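Local coordinates for protein heme oxygenase (mycobilin-producing) (Mycobacterium tuberculosis, PDB 3HX9) that probably degrades the heme porphyrin ring oxidatively to mycobilin with release of iron, and binds two hemes in its active site, at residues Glu58-Glu61 and Ala62-Trp66; His28-Glu31 and Asn32-Gly35. All coordinates share one frame; numbering follows the deposited sequence.

Contact 1: Glu58-Glu61 and Ala62-Trp66; sequences ESDE and AFQAW. With HEM (protoporphyrin IX containing Fe), chain E.
Ser59 and Ala62 meet at the N-cap of helix 60-68, which packs against the sheet of this dimeric alpha-beta barrel, the fold of the antibiotic biosynthesis monooxygenase family. The cap illustrates how a helix start satisfies amides that have no preceding turn: Ser59 OG accepts from Ala62 N at 2.9 Å. A first torsion of 66° sets the hydroxyl between the backbone N and the carbonyl carbon, which brings OG to the amide of Ala62, while Ser59 O takes the amide of Phe63 at 3.2 Å.

One residue along, Asp60 and Gln64 hold the polar flank across the first turn. Their backbones are joined by a nearly straight bond, Gln64 N to Asp60 O at 2.8 Å. Their side chains are joined by a second, in which Gln64 NE2 reaches the syn lone pair of Asp60 OD1 at 3.0 Å. Gln64 is bent at its second torsion, which folds the amide back toward the carboxylate; the acceptor lies in the amide plane although the two flat groups are turned 62° apart. Lys5 offers Asp60 OD1 a long, weak ion pair.

The outward side is looser. Glu61 is exposed and its CB leads away overall, though it still touches the backbone N of Ala62. Ala65 meets Glu61 O with its backbone N, in the next helical hydrogen bond, and with its methyl.

The inward side is tightly packed. Phe63 and Trp66 are buried, both with CG anti to the backbone N (chi1 168° for Phe63), and both meet Trp57, which Phe63 approaches edge-to-face. Both rings belong to the heme pocket, and Trp66 is a predicted transition state stabilizer. Each offers an edge to the chain E heme: Trp66 CH2 lies 3.9 Å from meso carbon CHC, and Phe63 CZ lies 3.5 Å from vinyl carbon CBC, which sits in the plane of the phenyl ring.

Contact 2: His28-Glu31 and Asn32-Gly35; sequences HAVE and NSPG. With HEM (protoporphyrin IX containing Fe), chain C.
Ser33 grips the carbonyl of Val30 twice, closing a type II beta turn in the loop between helix 16-25 and strand 36-46. Ser33 N donates to Val30 O at 3.0 Å and Ser33 OG donates to the same oxygen at 2.7 Å, both from one face of the carbonyl plane. This double hold depends on the serine rotamer, since a first torsion of -65° lays OG beside its own backbone N. Val30 CG1 packs against the hydroxyl, 3.5 Å from Ser33 OG.

The next layer is the turn itself. Asn32 sits at its third position with positive phi (69°), and Glu31 lies alongside it, the two side chains pointing the same way into solvent. A water donates to Asn32 OD1 and, weakly, to Glu31 O. A preceding type I turn, from His28 to Glu31, brings Ala29 and Val30 to the pocket of the chain C heme; heme is also hydrogen-bonded to Arg26 NE. Farther out, His28 packs on Val98 of the second subunit. Toward the porphyrin, Val30 CG2 lies 3.9 Å from methyl CMD, and Ala29 CB comes within 3.4 Å of propionate carbon CGD.

Overall arrangement
The chain runs through contact 2 before it reaches contact 1, and the two touch directly, their centres about 12 Å apart. At one end, a probable hydrogen bond of 2.8 Å joins Glu58 N to Gly35 O, with Ala62 CB packed 3.6 Å from Pro34 O. At the other, the indole of Trp66 lies against the turn: its NE1 is 3.7 Å from Val30 CG1, and its CD1 is 3.7 Å from Ser33 OG. Helix 60-68 and the loop thus line the diheme pocket together: Phe63 meets the chain E heme and Ala29 the chain C heme, while Trp66 and Val30 touch both. The side chain of His75, probably the axial iron ligand, lies about 11 Å from that of Phe63.

Contact 1: Glu58-Glu61 and Ala62-Trp66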
# COMPACT_ATOMS: atom_id res chain seq x y z
N GLU A 58 6.21 -12.97 3.34
CA GLU A 58 6.51 -13.33 4.73
C GLU A 58 7.76 -12.70 5.31
O GLU A 58 7.80 -12.42 6.52
CB GLU A 58 6.68 -14.86 4.80
CG GLU A 58 5.50 -15.60 4.19
CD GLU A 58 5.36 -17.02 4.71
OE1 GLU A 58 6.42 -17.72 4.84
OE2 GLU A 58 4.18 -17.40 4.97
N SER A 59 8.81 -12.47 4.50
CA SER A 59 10.04 -11.88 4.96
C SER A 59 10.73 -11.16 3.83
O SER A 59 10.45 -11.44 2.65
CB SER A 59 10.99 -12.99 5.44
OG SER A 59 11.42 -13.83 4.36
N ASP A 60 11.65 -10.29 4.20
CA ASP A 60 12.49 -9.68 3.18
C ASP A 60 13.31 -10.78 2.49
O ASP A 60 13.52 -10.72 1.28
CB ASP A 60 13.43 -8.70 3.80
CG ASP A 60 14.41 -8.12 2.80
OD1 ASP A 60 13.98 -7.50 1.79
OD2 ASP A 60 15.67 -8.32 3.00
N GLU A 61 13.74 -11.82 3.23
CA GLU A 61 14.60 -12.83 2.54
C GLU A 61 13.81 -13.53 1.43
O GLU A 61 14.40 -13.87 0.36
CB GLU A 61 15.18 -13.87 3.52
CG GLU A 61 16.50 -13.42 4.13
CD GLU A 61 16.81 -14.11 5.48
OE1 GLU A 61 16.80 -15.37 5.51
OE2 GLU A 61 17.06 -13.38 6.50
N ALA A 62 12.51 -13.74 1.66
CA ALA A 62 11.70 -14.39 0.70
C ALA A 62 11.60 -13.52 -0.54
O ALA A 62 11.76 -14.00 -1.68
CB ALA A 62 10.25 -14.70 1.26
N PHE A 63 11.35 -12.24 -0.31
CA PHE A 63 11.31 -11.31 -1.44
C PHE A 63 12.64 -11.29 -2.21
O PHE A 63 12.66 -11.42 -3.44
CB PHE A 63 10.96 -9.92 -0.99
CG PHE A 63 11.17 -8.88 -2.07
CD1 PHE A 63 10.30 -8.79 -3.17
CD2 PHE A 63 12.26 -8.08 -1.99
CE1 PHE A 63 10.51 -7.85 -4.18
CE2 PHE A 63 12.55 -7.11 -2.98
CZ PHE A 63 11.64 -7.02 -4.09
N GLN A 64 13.74 -11.12 -1.48
CA GLN A 64 15.03 -11.08 -2.13
C GLN A 64 15.34 -12.34 -2.95
O GLN A 64 15.95 -12.25 -4.03
CB GLN A 64 16.14 -10.79 -1.15
CG GLN A 64 15.93 -9.44 -0.38
CD GLN A 64 16.10 -8.17 -1.19
OE1 GLN A 64 16.75 -8.18 -2.24
NE2 GLN A 64 15.55 -7.02 -0.68
N ALA A 65 14.94 -13.49 -2.45
CA ALA A 65 15.23 -14.72 -3.19
C ALA A 65 14.52 -14.72 -4.55
O ALA A 65 15.10 -15.09 -5.55
CB ALA A 65 14.81 -15.94 -2.36
N TRP A 66 13.26 -14.31 -4.54
CA TRP A 66 12.44 -14.23 -5.76
C TRP A 66 12.94 -13.16 -6.73
O TRP A 66 13.17 -13.44 -7.92
CB TRP A 66 11.00 -13.90 -5.37
CG TRP A 66 10.14 -13.69 -6.53
CD1 TRP A 66 9.60 -14.66 -7.35
CD2 TRP A 66 9.62 -12.44 -6.97
NE1 TRP A 66 8.79 -14.06 -8.31
CE2 TRP A 66 8.81 -12.70 -8.12
CE3 TRP A 66 9.80 -11.11 -6.52
CZ2 TRP A 66 8.12 -11.67 -8.80
CZ3 TRP A 66 9.13 -10.09 -7.22
CH2 TRP A 66 8.30 -10.38 -8.35
CHA HEM E . 7.73 -4.21 -15.15
CHB HEM E . 4.55 -7.57 -13.64
CHC HEM E . 6.31 -7.13 -9.13
CHD HEM E . 9.99 -4.49 -10.87
C1A HEM E . 6.68 -5.11 -15.09
C2A HEM E . 5.77 -5.35 -16.19
C3A HEM E . 4.91 -6.29 -15.78
C4A HEM E . 5.21 -6.62 -14.43
CMA HEM E . 3.72 -6.88 -16.54
CAA HEM E . 5.85 -4.64 -17.57
CBA HEM E . 5.09 -3.31 -17.48
CGA HEM E . 5.01 -2.51 -18.77
O1A HEM E . 5.52 -1.41 -18.77
O2A HEM E . 4.45 -2.96 -19.77
C1B HEM E . 4.76 -7.70 -12.30
C2B HEM E . 3.94 -8.53 -11.43
C3B HEM E . 4.42 -8.40 -10.17
C4B HEM E . 5.55 -7.48 -10.20
CMB HEM E . 2.76 -9.42 -11.86
CAB HEM E . 3.80 -9.08 -8.95
CBB HEM E . 4.48 -9.41 -7.86
C1C HEM E . 7.46 -6.39 -9.22
C2C HEM E . 8.28 -5.99 -8.10
C3C HEM E . 9.25 -5.24 -8.65
C4C HEM E . 9.11 -5.17 -10.06
CMC HEM E . 8.01 -6.22 -6.60
CAC HEM E . 10.38 -4.56 -7.89
CBC HEM E . 11.19 -5.37 -7.20
C1D HEM E . 9.72 -4.16 -12.17
C2D HEM E . 10.54 -3.26 -12.93
C3D HEM E . 9.83 -3.16 -14.28
C4D HEM E . 8.65 -4.00 -14.17
CMD HEM E . 11.85 -2.59 -12.42
CAD HEM E . 10.28 -2.31 -15.47
CBD HEM E . 9.59 -0.95 -15.25
CGD HEM E . 10.15 0.05 -16.27
O1D HEM E . 10.71 -0.37 -17.29
O2D HEM E . 10.18 1.29 -16.06
NA HEM E . 6.31 -5.90 -14.00
NB HEM E . 5.72 -7.10 -11.53
NC HEM E . 8.00 -5.91 -10.41
ND HEM E . 8.61 -4.52 -12.91
FE HEM E . 6.99 -5.57 -12.17

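Contact 2: His28-Glu31 and Asn32-Gly35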
# COMPACT_ATOMS: atom_id res chain seq x y z
N HIS A 28 -1.32 -14.22 -12.25
CA HIS A 28 -0.96 -15.38 -11.40
C HIS A 28 0.47 -15.80 -11.59
O HIS A 28 0.86 -16.89 -11.15
CB HIS A 28 -1.98 -16.55 -11.64
CG HIS A 28 -3.38 -16.20 -11.27
ND1 HIS A 28 -4.30 -15.72 -12.19
CD2 HIS A 28 -4.01 -16.18 -10.07
CE1 HIS A 28 -5.44 -15.46 -11.57
NE2 HIS A 28 -5.28 -15.73 -10.29
N ALA A 29 1.26 -14.92 -12.20
CA ALA A 29 2.69 -15.17 -12.49
C ALA A 29 3.59 -15.53 -11.29
O ALA A 29 4.63 -16.20 -11.47
CB ALA A 29 3.29 -13.94 -13.26
N VAL A 30 3.24 -15.08 -10.10
CA VAL A 30 4.11 -15.21 -8.94
C VAL A 30 3.51 -16.27 -8.00
O VAL A 30 4.10 -16.60 -6.97
CB VAL A 30 4.26 -13.83 -8.23
CG1 VAL A 30 5.35 -13.85 -7.08
CG2 VAL A 30 4.62 -12.76 -9.26
N GLU A 31 2.32 -16.73 -8.33
CA GLU A 31 1.59 -17.71 -7.48
C GLU A 31 2.50 -18.85 -6.98
O GLU A 31 3.31 -19.39 -7.75
CB GLU A 31 0.41 -18.25 -8.33
CG GLU A 31 -0.66 -19.09 -7.61
CD GLU A 31 -1.67 -19.78 -8.58
OE1 GLU A 31 -2.80 -19.25 -8.76
OE2 GLU A 31 -1.35 -20.86 -9.15
N ASN A 32 2.39 -19.17 -5.69
CA ASN A 32 3.14 -20.23 -5.06
C ASN A 32 4.61 -20.00 -4.91
O ASN A 32 5.33 -20.93 -4.61
CB ASN A 32 2.93 -21.55 -5.85
CG ASN A 32 1.48 -21.93 -5.98
OD1 ASN A 32 1.08 -22.49 -7.00
ND2 ASN A 32 0.69 -21.65 -4.98
N SER A 33 5.11 -18.78 -5.17
CA SER A 33 6.54 -18.53 -4.94
C SER A 33 6.74 -18.54 -3.44
O SER A 33 5.82 -18.09 -2.73
CB SER A 33 6.93 -17.12 -5.41
OG SER A 33 6.79 -17.00 -6.78
N PRO A 34 7.89 -19.06 -2.94
CA PRO A 34 7.98 -19.25 -1.50
C PRO A 34 7.94 -17.91 -0.71
O PRO A 34 8.64 -16.97 -1.05
CB PRO A 34 9.30 -19.99 -1.31
CG PRO A 34 9.72 -20.48 -2.68
CD PRO A 34 9.07 -19.55 -3.67
N GLY A 35 7.11 -17.88 0.33
CA GLY A 35 6.98 -16.70 1.14
C GLY A 35 6.02 -15.65 0.53
O GLY A 35 5.81 -14.59 1.13
CHA HEM C . 6.95 -8.94 -16.80
CHB HEM C . 10.00 -5.50 -18.38
CHC HEM C . 12.38 -5.86 -14.11
CHD HEM C . 8.94 -8.75 -12.39
C1A HEM C . 7.59 -8.01 -17.61
C2A HEM C . 7.26 -7.70 -18.95
C3A HEM C . 8.07 -6.72 -19.37
C4A HEM C . 8.99 -6.42 -18.31
CMA HEM C . 8.09 -6.08 -20.77
CAA HEM C . 6.15 -8.36 -19.79
CBA HEM C . 4.88 -7.58 -19.62
CGA HEM C . 4.09 -7.74 -20.89
O1A HEM C . 4.32 -6.90 -21.82
O2A HEM C . 3.28 -8.73 -20.95
C1B HEM C . 10.93 -5.36 -17.39
C2B HEM C . 12.08 -4.46 -17.40
C3B HEM C . 12.70 -4.55 -16.24
C4B HEM C . 11.98 -5.50 -15.40
CMB HEM C . 12.45 -3.62 -18.64
CAB HEM C . 13.99 -3.84 -15.76
CBB HEM C . 14.33 -2.62 -16.14
C1C HEM C . 11.65 -6.69 -13.26
C2C HEM C . 11.95 -6.98 -11.91
C3C HEM C . 11.01 -7.76 -11.43
C4C HEM C . 10.08 -8.01 -12.53
CMC HEM C . 13.20 -6.46 -11.13
CAC HEM C . 10.85 -8.32 -10.00
CBC HEM C . 11.74 -8.22 -9.01
C1D HEM C . 8.12 -9.10 -13.43
C2D HEM C . 7.06 -10.09 -13.34
C3D HEM C . 6.48 -10.14 -14.69
C4D HEM C . 7.20 -9.18 -15.49
CMD HEM C . 6.62 -10.90 -12.10
CAD HEM C . 5.30 -11.09 -15.09
CBD HEM C . 5.93 -12.32 -15.71
CGD HEM C . 4.97 -13.40 -16.21
O1D HEM C . 5.37 -14.61 -16.11
O2D HEM C . 3.83 -13.10 -16.70
NA HEM C . 8.67 -7.21 -17.22
NB HEM C . 10.86 -5.91 -16.14
NC HEM C . 10.46 -7.31 -13.64
ND HEM C . 8.16 -8.58 -14.68
FE HEM C . 9.67 -7.42 -15.49
O HOH W 1 2.89 -22.68 -8.76